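Local atomic coordinates of cellulose 1,4-beta-cellobiosidase (Thermobifida fusca, PDB entry 4JJJ), a protein that probably breaks cellulose chains down to cellobiose, acting as a cellobiohydrolase through its family 48 glycoside hydrolase catalytic part. Residues Phe53-Trp58 against Arg619-Val624; Pro129-Leu134 against Leu263-Phe268; Asn277-Thr282 against Gly397-Trp402. The protein carries 1 engineered substitution. All blocks are in the same frame, centred on the assembly; numbering follows the deposited sequence.

Interaction 1: Phe53-Trp58 against Arg619-Val624; sequences FSYYLW and RFWAQV. With GLC (alpha-D-glucopyranose), chain C; BGC (beta-D-glucopyranose), chain B; BGC (beta-D-glucopyranose), chain D.
Phe620, Trp621 and Val624 of helix 620-637 pack on helix 50-67, chiefly on Tyr55. The two segment axes come within 9.1 Å, and no hydrogen bond crosses between the segments. The N-cap residue Arg619 faces the glycan instead, and its guanidinium is salt-bridged to Glu40 and Glu545. Next comes Phe620. Its ring edge is directed at the first helix, with CE2 3.6 Å from Tyr56 N. Tyr56 CB is 3.8 Å from the same atom, Phe620 CE2. Trp621 serves both the helix contact and the sugar. Its CB sits over one face of the Tyr55 ring, 3.7 Å from the centroid and 17° off the normal, a CH-pi contact. CG lies between the backbone N and the carbonyl carbon (chi1 77°), which sets the indole alongside the tyrosine, pointing the same way. Trp621 NE1 donates to O2 of the chain D glucose at 3.0 Å, nearly straight at 162°. Val624 follows one turn later. Its CG1 meets the Tyr55 ring at the edge, 3.7 Å from CD1, and also packs 3.3 Å from Tyr55 O. The Tyr55 hydroxyl is hydrogen-bonded to Glu625. Glu51, the predicted proton donor, lies close to Trp621. This is helix-to-helix packing within the (alpha/alpha)6 barrel, forming part of the wall of its glycan-binding site.

Interaction 2: Pro129-Leu134 against Leu263-Phe268; sequences PLAQEL and LRYAMF
Leu130 inserts its two methyls among Arg264, Tyr265 and Phe268. The contact sets the start of helix 131-138 on a short 3-10 turn, residues 264-267, which follows helix 250-263 in the (alpha/alpha)6 catalytic domain. The tight part is apolar and buried. Leu130 CD1 stands over the centre of the Tyr265 ring, 3.8 Å from the centroid and 8° off its normal, a CH-pi contact. The same methyl is 3.8 Å from Phe268 CE1. The other branch, CD2, lies over one face of the Arg264 guanidinium, toward its rim, 3.5 Å from NH1. Leu134 slides past from the next turn. Its CD1 touches Tyr265 CE2 at 3.7 Å, while CD2 lies at the edge of the guanidinium. The buried Tyr265 hydroxyl packs against Ala131 CB. It is hydrogen-bonded to Arg316 and to Asp128, which also accepts from the backbone N of Leu130 and Ala131 and so ties the tyrosine to the start of the helix.

Pro129 and Glu133 form the solvent side, where both residues are partly exposed. Pro129 still meets the Phe268 ring closely, chiefly through CG, 3.5 Å from Phe268 CE2. Glu133 is modelled in two conformers, so its grip on Arg264 holds for one of them and is less certain. The arginine chain bends at chi3 (-66°), which turns its end toward the glutamate. Asp351 and Asp261 make further salt bridges to the same guanidinium, and Glu133 OE2 accepts from Thr347 N. In the conformer described, Arg264 NH2 and NH1 both bond Glu133 OE1, at 2.9 and 3.1 Å, from the same face of the carboxylate plane.

Interaction 3: Asn277-Thr282 against Gly397-Trp402; sequences NCVGAT and GMYYDW
Asn277 and Gly397 are joined backbone to backbone. Asn277 N donates to Gly397 O at 2.9 Å with an angle of 161°. A water makes a second link. It accepts from Cys278 N at 2.9 Å and donates to Gly397 O at 2.8 Å. The glycine carbonyl thus takes two good bonds, one from each link.

Tyr399 supplies the side-chain part. Its CG is anti to its carbonyl carbon (chi1 -64°), which carries the ring across to the loop, OH end first. Cys278 N lies at the ring edge, near its plane. The hydroxyl OH packs 3.4 Å from Asn277 CA. Val279 crosses the tyrosine at about a right angle and brings CG2 to 3.5 Å from OH. The amide plane of Asn277 is steeply inclined to the ring. An alanine in place of Tyr399 would probably open a gap beside Val279 CG2 and Asn277 and take away the side-chain half of this contact.

Further out, several groups set these partners. Asn277 OD1 accepts from Gln394 NE2, which also makes a weak bond to Gly397 O, so one glutamine touches both sides of the backbone link. Cys278 is the centre of an inverse gamma turn and forms a disulfide with Cys284. Gly397 has a positive phi, and a CB on it would stand only about 3.4 Å from Asn277 N. Tyr399 is held in its sheet by backbone bonds with Thr378. The arrangement is a disulfide-linked loop laid against the turn of the antiparallel beta hairpin formed by strands 394-395 and 398-401.

From the N terminus, helix 50-67 opens the longest loop, which closes only when helix 620-637 returns to it in interaction 1. The other two contacts fall within that span. Interaction 2 opens at the start of helix 131-138 and closes just after helix 250-263. Interaction 3 opens a few residues later, at 277-282, and closes at strand 398-401. These two follow in series and do not cross. Interaction 1 joins two barrel helices at the glycan site. Interaction 2 joins the start of helix 131-138 to the end of helix 250-263. Interaction 3 ties a loop to a beta hairpin. Interactions 1 and 3 lie on opposite sides of the chain's centre, their centres 35 Å apart.

Interaction 1: Phe53-Trp58 against Arg619-Val624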
loop_
_atom_site.group_PDB
_atom_site.type_symbol
_atom_site.label_atom_id
_atom_site.label_comp_id
_atom_site.label_asym_id
_atom_site.label_seq_id
_atom_site.Cartn_x
_atom_site.Cartn_y
_atom_site.Cartn_z
ATOM N N PHE A 53 3.406 9.692 0.082
ATOM C CA PHE A 53 4.182 10.333 1.146
ATOM C C PHE A 53 5.418 9.568 1.572
ATOM O O PHE A 53 6.472 10.156 1.693
ATOM C CB PHE A 53 3.291 10.676 2.383
ATOM C CG PHE A 53 2.562 11.961 2.315
ATOM C CD1 PHE A 53 3.200 13.163 2.732
ATOM C CD2 PHE A 53 1.222 12.033 1.928
ATOM C CE1 PHE A 53 2.510 14.347 2.713
ATOM C CE2 PHE A 53 0.607 13.263 1.865
ATOM C CZ PHE A 53 1.176 14.366 2.329
ATOM N N SER A 54 5.334 8.224 1.566
ATOM C CA SER A 54 6.517 7.431 1.893
ATOM C C SER A 54 7.599 7.603 0.870
ATOM O O SER A 54 8.788 7.634 1.182
ATOM C CB SER A 54 6.161 5.979 2.148
ATOM O OG SER A 54 5.715 5.263 1.016
ATOM N N TYR A 55 7.215 7.732 -0.417
ATOM C CA TYR A 55 8.150 7.976 -1.469
ATOM C C TYR A 55 8.735 9.408 -1.439
ATOM O O TYR A 55 9.890 9.607 -1.765
ATOM C CB TYR A 55 7.544 7.658 -2.848
ATOM C CG TYR A 55 7.660 6.222 -3.233
ATOM C CD1 TYR A 55 8.780 5.765 -3.937
ATOM C CD2 TYR A 55 6.660 5.297 -2.924
ATOM C CE1 TYR A 55 8.868 4.448 -4.295
ATOM C CE2 TYR A 55 6.787 3.922 -3.264
ATOM C CZ TYR A 55 7.849 3.508 -3.957
ATOM O OH TYR A 55 8.009 2.210 -4.369
ATOM N N TYR A 56 7.937 10.369 -0.985
ATOM C CA TYR A 56 8.389 11.748 -0.818
ATOM C C TYR A 56 9.488 11.769 0.227
ATOM O O TYR A 56 10.560 12.342 0.028
ATOM C CB TYR A 56 7.213 12.616 -0.453
ATOM C CG TYR A 56 7.438 14.102 -0.217
ATOM C CD1 TYR A 56 8.579 14.785 -0.645
ATOM C CD2 TYR A 56 6.449 14.820 0.507
ATOM C CE1 TYR A 56 8.720 16.171 -0.367
ATOM C CE2 TYR A 56 6.585 16.172 0.795
ATOM C CZ TYR A 56 7.753 16.766 0.376
ATOM O OH TYR A 56 7.914 18.126 0.778
ATOM N N LEU A 57 9.296 11.035 1.301
ATOM C CA LEU A 57 10.356 10.871 2.342
ATOM C C LEU A 57 11.580 10.314 1.667
ATOM O O LEU A 57 12.730 10.770 1.890
ATOM C CB LEU A 57 9.938 9.995 3.459
ATOM C CG LEU A 57 8.768 10.484 4.274
ATOM C CD1 LEU A 57 8.388 9.439 5.299
ATOM C CD2 LEU A 57 9.074 11.834 4.990
ATOM N N TRP A 58 11.418 9.207 0.895
ATOM C CA TRP A 58 12.542 8.530 0.289
ATOM C C TRP A 58 13.370 9.474 -0.588
ATOM O O TRP A 58 14.635 9.501 -0.558
ATOM C CB TRP A 58 12.110 7.316 -0.524
ATOM C CG TRP A 58 13.062 6.223 -0.678
ATOM C CD1 TRP A 58 14.409 6.140 -0.357
ATOM C CD2 TRP A 58 12.697 4.910 -1.168
ATOM N NE1 TRP A 58 14.884 4.883 -0.629
ATOM C CE2 TRP A 58 13.855 4.110 -1.153
ATOM C CE3 TRP A 58 11.480 4.384 -1.664
ATOM C CZ2 TRP A 58 13.862 2.769 -1.580
ATOM C CZ3 TRP A 58 11.473 3.025 -2.091
ATOM C CH2 TRP A 58 12.650 2.233 -2.018
ATOM N N ARG A 619 3.736 8.982 -12.560
ATOM C CA ARG A 619 3.310 8.577 -11.224
ATOM C C ARG A 619 4.381 9.020 -10.250
ATOM O O ARG A 619 5.535 8.751 -10.455
ATOM C CB ARG A 619 3.120 7.085 -11.117
ATOM C CG ARG A 619 1.950 6.566 -12.000
ATOM C CD ARG A 619 1.990 5.010 -11.929
ATOM N NE ARG A 619 0.888 4.434 -12.706
ATOM C CZ ARG A 619 0.919 4.182 -13.998
ATOM N NH1 ARG A 619 1.974 4.462 -14.721
ATOM N NH2 ARG A 619 -0.148 3.628 -14.544
ATOM N N PHE A 620 3.955 9.680 -9.213
ATOM C CA PHE A 620 4.939 10.191 -8.205
ATOM C C PHE A 620 5.900 9.117 -7.694
ATOM O O PHE A 620 7.124 9.273 -7.700
ATOM C CB PHE A 620 4.237 10.882 -7.083
ATOM C CG PHE A 620 5.171 11.532 -6.081
ATOM C CD1 PHE A 620 5.828 12.742 -6.395
ATOM C CD2 PHE A 620 5.480 10.958 -4.850
ATOM C CE1 PHE A 620 6.700 13.360 -5.518
ATOM C CE2 PHE A 620 6.371 11.573 -3.983
ATOM C CZ PHE A 620 6.988 12.772 -4.310
ATOM N N TRP A 621 5.335 8.019 -7.255
ATOM C CA TRP A 621 6.115 6.947 -6.663
ATOM C C TRP A 621 7.094 6.447 -7.695
ATOM O O TRP A 621 8.203 6.129 -7.358
ATOM C CB TRP A 621 5.244 5.879 -6.102
ATOM C CG TRP A 621 4.573 4.872 -7.044
ATOM C CD1 TRP A 621 3.289 4.853 -7.426
ATOM C CD2 TRP A 621 5.182 3.721 -7.729
ATOM N NE1 TRP A 621 3.036 3.799 -8.230
ATOM C CE2 TRP A 621 4.169 3.059 -8.408
ATOM C CE3 TRP A 621 6.463 3.147 -7.706
ATOM C CZ2 TRP A 621 4.371 1.899 -9.105
ATOM C CZ3 TRP A 621 6.674 2.007 -8.375
ATOM C CH2 TRP A 621 5.627 1.369 -9.098
ATOM N N ALA A 622 6.716 6.326 -8.939
ATOM C CA ALA A 622 7.569 5.748 -9.976
ATOM C C ALA A 622 8.733 6.702 -10.259
ATOM O O ALA A 622 9.860 6.293 -10.524
ATOM C CB ALA A 622 6.771 5.450 -11.246
ATOM N N GLN A 623 8.408 8.009 -10.362
ATOM C CA GLN A 623 9.450 8.988 -10.637
ATOM C C GLN A 623 10.450 9.032 -9.507
ATOM O O GLN A 623 11.655 9.184 -9.747
ATOM C CB GLN A 623 8.836 10.362 -10.927
ATOM C CG GLN A 623 7.869 10.368 -12.141
ATOM C CD GLN A 623 8.577 9.888 -13.411
ATOM O OE1 GLN A 623 9.635 10.425 -13.792
ATOM N NE2 GLN A 623 8.052 8.896 -14.064
ATOM N N VAL A 624 9.991 8.919 -8.259
ATOM C CA VAL A 624 10.917 8.808 -7.104
ATOM C C VAL A 624 11.692 7.518 -7.198
ATOM O O VAL A 624 12.903 7.469 -7.030
ATOM C CB VAL A 624 10.145 8.951 -5.785
ATOM C CG1 VAL A 624 11.073 8.637 -4.650
ATOM C CG2 VAL A 624 9.516 10.322 -5.618
HETATM C C1 GLC C . -0.082 -1.083 -13.933
HETATM C C2 GLC C . -0.619 -1.966 -12.880
HETATM C C3 GLC C . -1.100 -1.130 -11.664
HETATM C C4 GLC C . 0.031 -0.238 -11.141
HETATM C C5 GLC C . 0.560 0.547 -12.345
HETATM C C6 GLC C . 1.754 1.417 -12.079
HETATM O O1 GLC C . -1.179 -0.328 -14.267
HETATM O O2 GLC C . -1.855 -2.626 -13.398
HETATM O O3 GLC C . -1.651 -1.957 -10.652
HETATM O O4 GLC C . -0.502 0.717 -10.198
HETATM O O5 GLC C . 0.987 -0.351 -13.371
HETATM O O6 GLC C . 2.816 0.607 -11.716
HETATM C C2 BGC B . -0.468 -2.332 -12.545
HETATM C C3 BGC B . -0.957 -1.463 -11.392
HETATM C C4 BGC B . 0.054 -0.338 -11.091
HETATM C C5 BGC B . 0.580 0.422 -12.324
HETATM C C6 BGC B . 1.811 1.283 -12.028
HETATM C C1 BGC B . -0.026 -1.486 -13.715
HETATM O O1 BGC B . 0.492 -2.411 -14.726
HETATM O O2 BGC B . -1.614 -3.187 -12.869
HETATM O O3 BGC B . -1.176 -2.251 -10.217
HETATM O O4 BGC B . -0.487 0.642 -10.203
HETATM O O5 BGC B . 0.970 -0.504 -13.338
HETATM O O6 BGC B . 2.935 0.525 -11.660
HETATM C C2 BGC D . -0.336 1.875 -8.195
HETATM C C3 BGC D . 0.134 1.875 -6.743
HETATM C C4 BGC D . -0.303 0.560 -6.033
HETATM C C5 BGC D . 0.027 -0.696 -6.877
HETATM C C6 BGC D . -0.571 -1.932 -6.247
HETATM C C1 BGC D . 0.085 0.613 -8.926
HETATM O O2 BGC D . 0.234 2.980 -8.883
HETATM O O3 BGC D . -0.420 3.054 -6.109
HETATM O O4 BGC D . 0.346 0.505 -4.747
HETATM O O5 BGC D . -0.485 -0.493 -8.200
HETATM O O6 BGC D . -1.973 -1.802 -6.105
#

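Interaction 2: Pro129-Leu134 against Leu263-Phe268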
loop_
_atom_site.group_PDB
_atom_site.type_symbol
_atom_site.label_atom_id
_atom_site.label_comp_id
_atom_site.label_asym_id
_atom_site.label_seq_id
_atom_site.Cartn_x
_atom_site.Cartn_y
_atom_site.Cartn_z
ATOM N N PRO A 129 -4.129 -5.987 22.593
ATOM C CA PRO A 129 -3.039 -5.944 23.572
ATOM C C PRO A 129 -2.077 -4.821 23.337
ATOM O O PRO A 129 -1.096 -4.724 24.047
ATOM C CB PRO A 129 -2.325 -7.284 23.363
ATOM C CG PRO A 129 -2.455 -7.478 21.895
ATOM C CD PRO A 129 -3.823 -6.940 21.492
ATOM N N LEU A 130 -2.395 -3.944 22.370
ATOM C CA LEU A 130 -1.527 -2.844 22.061
ATOM C C LEU A 130 -1.988 -1.506 22.631
ATOM O O LEU A 130 -1.167 -0.672 22.980
ATOM C CB LEU A 130 -1.420 -2.585 20.542
ATOM C CG LEU A 130 -0.850 -3.772 19.739
ATOM C CD1 LEU A 130 -0.920 -3.341 18.289
ATOM C CD2 LEU A 130 0.517 -4.264 20.215
ATOM N N ALA A 131 -3.297 -1.277 22.702
ATOM C CA ALA A 131 -3.796 0.086 22.900
ATOM C C ALA A 131 -3.311 0.775 24.212
ATOM O O ALA A 131 -2.892 1.917 24.230
ATOM C CB ALA A 131 -5.303 0.050 22.872
ATOM N N GLN A 132 -3.450 0.038 25.301
ATOM C CA GLN A 132 -3.150 0.585 26.611
ATOM C C GLN A 132 -1.650 0.869 26.680
ATOM O O GLN A 132 -1.251 1.911 27.169
ATOM C CB GLN A 132 -3.633 -0.382 27.717
ATOM C CG GLN A 132 -2.870 -0.297 29.056
ATOM C CD GLN A 132 -3.527 -1.206 30.097
ATOM O OE1 GLN A 132 -4.443 -1.985 29.764
ATOM N NE2 GLN A 132 -3.111 -1.083 31.365
ATOM N N GLU A 133 -0.838 -0.033 26.095
ATOM C CA GLU A 133 0.602 0.162 26.072
ATOM C C GLU A 133 1.037 1.365 25.236
ATOM O O GLU A 133 1.959 2.149 25.583
ATOM C CB GLU A 133 1.311 -1.096 25.518
ATOM C CG GLU A 133 2.745 -0.860 25.151
ATOM C CD GLU A 133 3.378 -2.154 24.628
ATOM O OE1 GLU A 133 2.878 -2.546 23.608
ATOM O OE2 GLU A 133 4.339 -2.708 25.243
ATOM N N LEU A 134 0.409 1.515 24.069
ATOM C CA LEU A 134 0.667 2.732 23.235
ATOM C C LEU A 134 0.274 4.027 23.976
ATOM O O LEU A 134 0.991 4.994 23.867
ATOM C CB LEU A 134 -0.031 2.608 21.865
ATOM C CG LEU A 134 0.586 1.468 21.007
ATOM C CD1 LEU A 134 -0.368 1.090 19.892
ATOM C CD2 LEU A 134 1.918 1.806 20.443
ATOM N N LEU A 263 2.311 0.657 14.001
ATOM C CA LEU A 263 2.208 -0.267 12.820
ATOM C C LEU A 263 2.057 -1.692 13.271
ATOM O O LEU A 263 1.622 -2.591 12.503
ATOM C CB LEU A 263 3.444 -0.124 11.945
ATOM C CG LEU A 263 3.514 -0.879 10.616
ATOM C CD1 LEU A 263 2.263 -0.570 9.848
ATOM C CD2 LEU A 263 4.822 -0.433 9.887
ATOM N N ARG A 264 2.422 -1.950 14.534
ATOM C CA ARG A 264 2.082 -3.301 15.045
ATOM C C ARG A 264 0.618 -3.703 14.927
ATOM O O ARG A 264 0.325 -4.867 14.926
ATOM C CB ARG A 264 2.549 -3.511 16.509
ATOM C CG ARG A 264 4.069 -3.334 16.710
ATOM C CD ARG A 264 4.540 -3.561 18.134
ATOM N NE ARG A 264 4.002 -2.543 18.976
ATOM C CZ ARG A 264 3.786 -2.644 20.316
ATOM N NH1 ARG A 264 3.887 -3.795 20.951
ATOM N NH2 ARG A 264 3.377 -1.569 20.954
ATOM N N TYR A 265 -0.292 -2.778 14.884
ATOM C CA TYR A 265 -1.726 -3.129 14.656
ATOM C C TYR A 265 -1.882 -3.981 13.399
ATOM O O TYR A 265 -2.762 -4.866 13.349
ATOM C CB TYR A 265 -2.609 -1.860 14.527
ATOM C CG TYR A 265 -3.151 -1.463 15.838
ATOM C CD1 TYR A 265 -4.177 -2.186 16.444
ATOM C CD2 TYR A 265 -2.641 -0.361 16.468
ATOM C CE1 TYR A 265 -4.700 -1.811 17.679
ATOM C CE2 TYR A 265 -3.104 0.022 17.720
ATOM C CZ TYR A 265 -4.168 -0.667 18.321
ATOM O OH TYR A 265 -4.646 -0.362 19.601
ATOM N N ALA A 266 -1.026 -3.812 12.356
ATOM C CA ALA A 266 -1.089 -4.627 11.158
ATOM C C ALA A 266 -0.744 -6.119 11.402
ATOM O O ALA A 266 -1.014 -6.922 10.533
ATOM C CB ALA A 266 -0.172 -4.028 10.084
ATOM N N MET A 267 -0.143 -6.411 12.566
ATOM C CA MET A 267 0.323 -7.739 12.911
ATOM C C MET A 267 -0.733 -8.638 13.505
ATOM O O MET A 267 -0.449 -9.817 13.816
ATOM C CB MET A 267 1.485 -7.616 13.860
ATOM C CG MET A 267 2.740 -7.011 13.278
ATOM S SD MET A 267 4.040 -7.066 14.519
ATOM C CE MET A 267 5.284 -6.044 13.803
ATOM N N PHE A 268 -1.940 -8.069 13.685
ATOM C CA PHE A 268 -3.037 -8.756 14.420
ATOM C C PHE A 268 -4.165 -9.173 13.516
ATOM O O PHE A 268 -4.530 -8.437 12.597
ATOM C CB PHE A 268 -3.513 -7.925 15.594
ATOM C CG PHE A 268 -2.529 -7.882 16.661
ATOM C CD1 PHE A 268 -1.449 -7.011 16.547
ATOM C CD2 PHE A 268 -2.570 -8.741 17.748
ATOM C CE1 PHE A 268 -0.451 -6.990 17.505
ATOM C CE2 PHE A 268 -1.584 -8.710 18.713
ATOM C CZ PHE A 268 -0.509 -7.837 18.609
#

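Interaction 3: Asn277-Thr282 against Gly397-Trp402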
loop_
_atom_site.group_PDB
_atom_site.type_symbol
_atom_site.label_atom_id
_atom_site.label_comp_id
_atom_site.label_asym_id
_atom_site.label_seq_id
_atom_site.Cartn_x
_atom_site.Cartn_y
_atom_site.Cartn_z
ATOM N N ASN A 277 -5.875 -22.173 12.463
ATOM C CA ASN A 277 -7.053 -23.034 12.209
ATOM C C ASN A 277 -8.330 -22.321 12.666
ATOM O O ASN A 277 -9.212 -22.847 13.346
ATOM C CB ASN A 277 -6.812 -24.363 12.885
ATOM C CG ASN A 277 -5.526 -25.036 12.351
ATOM O OD1 ASN A 277 -5.377 -25.198 11.187
ATOM N ND2 ASN A 277 -4.560 -25.291 13.217
ATOM N N CYS A 278 -8.431 -21.041 12.277
ATOM C CA CYS A 278 -9.460 -20.161 12.789
ATOM C C CYS A 278 -10.583 -20.273 11.808
ATOM O O CYS A 278 -10.768 -19.402 10.904
ATOM C CB CYS A 278 -8.932 -18.731 12.873
ATOM S SG CYS A 278 -10.039 -17.539 13.661
ATOM N N VAL A 279 -11.444 -21.299 12.029
ATOM C CA VAL A 279 -12.463 -21.667 11.055
ATOM C C VAL A 279 -13.778 -21.641 11.849
ATOM O O VAL A 279 -13.884 -22.333 12.863
ATOM C CB VAL A 279 -12.230 -23.051 10.457
ATOM C CG1 VAL A 279 -13.350 -23.451 9.548
ATOM C CG2 VAL A 279 -10.952 -23.046 9.664
ATOM N N GLY A 280 -14.740 -20.864 11.382
ATOM C CA GLY A 280 -16.028 -20.702 12.056
ATOM C C GLY A 280 -15.980 -19.457 12.928
ATOM O O GLY A 280 -15.332 -19.432 13.971
ATOM N N ALA A 281 -16.653 -18.398 12.502
ATOM C CA ALA A 281 -16.622 -17.201 13.238
ATOM C C ALA A 281 -17.106 -17.314 14.693
ATOM O O ALA A 281 -16.511 -16.726 15.553
ATOM C CB ALA A 281 -17.337 -16.103 12.509
ATOM N N THR A 282 -18.117 -18.168 14.986
ATOM C CA THR A 282 -18.567 -18.299 16.379
ATOM C C THR A 282 -17.711 -19.251 17.194
ATOM O O THR A 282 -17.725 -19.116 18.389
ATOM C CB THR A 282 -20.054 -18.780 16.478
ATOM O OG1 THR A 282 -20.158 -19.979 15.688
ATOM C CG2 THR A 282 -20.939 -17.732 15.894
ATOM N N GLY A 397 -0.637 -22.000 10.869
ATOM C CA GLY A 397 -2.096 -22.190 11.011
ATOM C C GLY A 397 -2.983 -21.294 10.141
ATOM O O GLY A 397 -4.220 -21.422 10.200
ATOM N N MET A 398 -2.383 -20.351 9.457
ATOM C CA MET A 398 -3.061 -19.561 8.433
ATOM C C MET A 398 -3.058 -20.270 7.100
ATOM O O MET A 398 -2.275 -21.224 6.881
ATOM C CB MET A 398 -2.397 -18.151 8.376
ATOM C CG MET A 398 -2.557 -17.398 9.605
ATOM S SD MET A 398 -2.243 -15.610 9.325
ATOM C CE MET A 398 -0.501 -15.761 8.892
ATOM N N TYR A 399 -3.967 -19.835 6.209
ATOM C CA TYR A 399 -4.192 -20.528 5.002
ATOM C C TYR A 399 -3.613 -19.859 3.810
ATOM O O TYR A 399 -3.888 -18.660 3.614
ATOM C CB TYR A 399 -5.708 -20.709 4.792
ATOM C CG TYR A 399 -6.295 -21.591 5.914
ATOM C CD1 TYR A 399 -6.123 -22.934 5.867
ATOM C CD2 TYR A 399 -6.908 -21.008 6.992
ATOM C CE1 TYR A 399 -6.590 -23.736 6.916
ATOM C CE2 TYR A 399 -7.375 -21.797 8.031
ATOM C CZ TYR A 399 -7.211 -23.150 7.945
ATOM O OH TYR A 399 -7.632 -23.996 8.995
ATOM N N TYR A 400 -2.931 -20.591 2.935
ATOM C CA TYR A 400 -2.360 -20.024 1.703
ATOM C C TYR A 400 -3.417 -19.381 0.834
ATOM O O TYR A 400 -4.451 -19.967 0.549
ATOM C CB TYR A 400 -1.617 -21.114 0.898
ATOM C CG TYR A 400 -1.206 -20.617 -0.461
ATOM C CD1 TYR A 400 -0.247 -19.623 -0.570
ATOM C CD2 TYR A 400 -1.736 -21.101 -1.614
ATOM C CE1 TYR A 400 0.121 -19.086 -1.775
ATOM C CE2 TYR A 400 -1.352 -20.664 -2.834
ATOM C CZ TYR A 400 -0.427 -19.591 -2.977
ATOM O OH TYR A 400 -0.026 -19.073 -4.206
ATOM N N ASP A 401 -3.191 -18.146 0.405
ATOM C CA ASP A 401 -4.079 -17.396 -0.458
ATOM C C ASP A 401 -3.246 -16.848 -1.632
ATOM O O ASP A 401 -2.359 -16.044 -1.473
ATOM C CB ASP A 401 -4.825 -16.244 0.220
ATOM C CG ASP A 401 -6.027 -15.755 -0.561
ATOM O OD1 ASP A 401 -6.027 -15.909 -1.802
ATOM O OD2 ASP A 401 -6.971 -15.253 0.128
ATOM N N TRP A 402 -3.514 -17.422 -2.806
ATOM C CA TRP A 402 -2.793 -17.025 -4.014
ATOM C C TRP A 402 -3.115 -15.561 -4.502
ATOM O O TRP A 402 -2.409 -15.007 -5.290
ATOM C CB TRP A 402 -3.106 -17.907 -5.176
ATOM C CG TRP A 402 -4.496 -17.947 -5.727
ATOM C CD1 TRP A 402 -5.568 -18.587 -5.227
ATOM C CD2 TRP A 402 -4.952 -17.201 -6.882
ATOM N NE1 TRP A 402 -6.665 -18.345 -6.018
ATOM C CE2 TRP A 402 -6.288 -17.544 -7.077
ATOM C CE3 TRP A 402 -4.320 -16.385 -7.800
ATOM C CZ2 TRP A 402 -7.075 -16.959 -8.077
ATOM C CZ3 TRP A 402 -5.040 -15.852 -8.820
ATOM C CH2 TRP A 402 -6.441 -16.129 -8.939
HETATM O O HOH W 1 -6.488 -19.776 10.493
#